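PDB 5A9C: polyhedrin from Antheraea mylitta cypovirus 4, which probably packs into the crystalline matrix of the polyhedra, the occlusion bodies of an insect cypovirus. Local coordinates for residues H103-N106 / E112-A115. Numbering follows the deposited sequence.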
loop_
_atom_site.group_PDB
_atom_site.type_symbol
_atom_site.label_atom_id
_atom_site.label_comp_id
_atom_site.label_asym_id
_atom_site.label_seq_id
_atom_site.Cartn_x
_atom_site.Cartn_y
_atom_site.Cartn_z
ATOM N N HIS A 103 -16.168 -5.348 7.262
ATOM C CA HIS A 103 -14.854 -5.307 7.897
ATOM C C HIS A 103 -13.784 -6.019 7.074
ATOM O O HIS A 103 -12.609 -6.029 7.446
ATOM C CB HIS A 103 -14.921 -5.918 9.300
ATOM C CG HIS A 103 -15.933 -5.267 10.191
ATOM N ND1 HIS A 103 -15.654 -4.146 10.941
ATOM C CD2 HIS A 103 -17.227 -5.579 10.446
ATOM C CE1 HIS A 103 -16.733 -3.793 11.620
ATOM N NE2 HIS A 103 -17.699 -4.647 11.336
ATOM N N GLY A 104 -14.191 -6.609 5.956
ATOM C CA GLY A 104 -13.272 -7.356 5.117
ATOM C C GLY A 104 -13.110 -8.792 5.584
ATOM O O GLY A 104 -12.143 -9.469 5.233
ATOM N N LEU A 105 -14.070 -9.261 6.374
ATOM C CA LEU A 105 -14.002 -10.599 6.953
ATOM C C LEU A 105 -14.883 -11.590 6.199
ATOM O O LEU A 105 -15.978 -11.243 5.763
ATOM C CB LEU A 105 -14.417 -10.554 8.427
ATOM C CG LEU A 105 -13.468 -9.844 9.393
ATOM C CD1 LEU A 105 -14.125 -9.663 10.753
ATOM C CD2 LEU A 105 -12.163 -10.618 9.517
ATOM N N ASN A 106 -14.404 -12.824 6.051
ATOM C CA ASN A 106 -15.201 -13.883 5.438
ATOM C C ASN A 106 -15.861 -14.785 6.483
ATOM O O ASN A 106 -16.474 -15.801 6.155
ATOM C CB ASN A 106 -14.388 -14.694 4.419
ATOM C CG ASN A 106 -13.054 -15.163 4.967
ATOM O OD1 ASN A 106 -12.953 -15.597 6.114
ATOM N ND2 ASN A 106 -12.017 -15.078 4.142
ATOM N N GLU A 112 -12.477 -16.834 13.637
ATOM C CA GLU A 112 -12.635 -18.003 12.778
ATOM C C GLU A 112 -12.671 -17.623 11.297
ATOM O O GLU A 112 -13.056 -18.421 10.445
ATOM C CB GLU A 112 -13.859 -18.821 13.199
ATOM C CG GLU A 112 -13.719 -19.379 14.613
ATOM C CD GLU A 112 -14.848 -20.305 15.011
ATOM O OE1 GLU A 112 -16.007 -20.019 14.658
ATOM O OE2 GLU A 112 -14.574 -21.315 15.691
ATOM N N ALA A 113 -12.244 -16.399 11.003
ATOM C CA ALA A 113 -12.093 -15.945 9.628
ATOM C C ALA A 113 -10.698 -16.313 9.137
ATOM O O ALA A 113 -9.806 -16.576 9.943
ATOM C CB ALA A 113 -12.305 -14.452 9.542
ATOM N N ARG A 114 -10.512 -16.325 7.821
ATOM C CA ARG A 114 -9.226 -16.684 7.227
ATOM C C ARG A 114 -8.888 -15.769 6.051
ATOM O O ARG A 114 -9.712 -14.966 5.623
ATOM C CB ARG A 114 -9.231 -18.143 6.761
ATOM C CG ARG A 114 -8.792 -19.158 7.817
ATOM C CD ARG A 114 -9.939 -19.597 8.714
ATOM N NE ARG A 114 -9.508 -20.628 9.654
ATOM C CZ ARG A 114 -9.084 -20.383 10.891
ATOM N NH1 ARG A 114 -9.048 -19.138 11.349
ATOM N NH2 ARG A 114 -8.705 -21.384 11.673
ATOM N N ALA A 115 -7.675 -15.904 5.525
ATOM C CA ALA A 115 -7.237 -15.079 4.403
ATOM C C ALA A 115 -8.217 -15.188 3.238
ATOM O O ALA A 115 -8.514 -14.198 2.572
ATOM C CB ALA A 115 -5.832 -15.477 3.965
HETATM O O HOH W 1 -11.287 -12.670 6.349
#
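A side-chain amide clamped onto a backbone peptide pins together the two limbs of a short excursion within the long loop between strands 96-100 and 127-128, with Asn106 on one limb and Arg114 on the other. The carboxamide of Asn106 faces the main chain of Arg114 and uses both of its ends. Its OD1 accepts from Arg114 N at 3.1 Å, in the carbonyl plane on a lone pair and almost straight, at 175°. Its ND2 gives a hydrogen to Arg114 O at 2.7 Å; this second bond is more bent, at 143°, and the donor stands above the carbonyl plane of Arg114 instead of on a lone pair. With chi1 at 50°, CG of Asn106 sits between the backbone N and the carbonyl carbon, and from there the amide reaches the main chain of Arg114. Beside the amide the contact is apolar: the methyl CB of Ala113 lies 3.8 Å from Leu105 CD2, and Leu105 also packs on Trp110 within the loop. A water ties the backbones together, accepting from Asn106 N at 3.1 Å and donating to Arg114 O at 2.9 Å and weakly to Gly104 O. The side chain of Arg114 leads away from Asn106; NH1 returns to Ala113 O at 3.0 Å, with that oxygen in the guanidinium plane, while NH2 bonds Ala30 O of the second subunit. Glu98 OE2 takes a further hydrogen bond from Asn106 ND2, linking the limbs to the strand before the loop. With an N-H donor at OD1 and two acceptors at ND2, the amide's oxygen and nitrogen are well defined. Two limbs without helix or strand are therefore held chiefly by polar bonds, a side-chain amide standing in for a backbone partner.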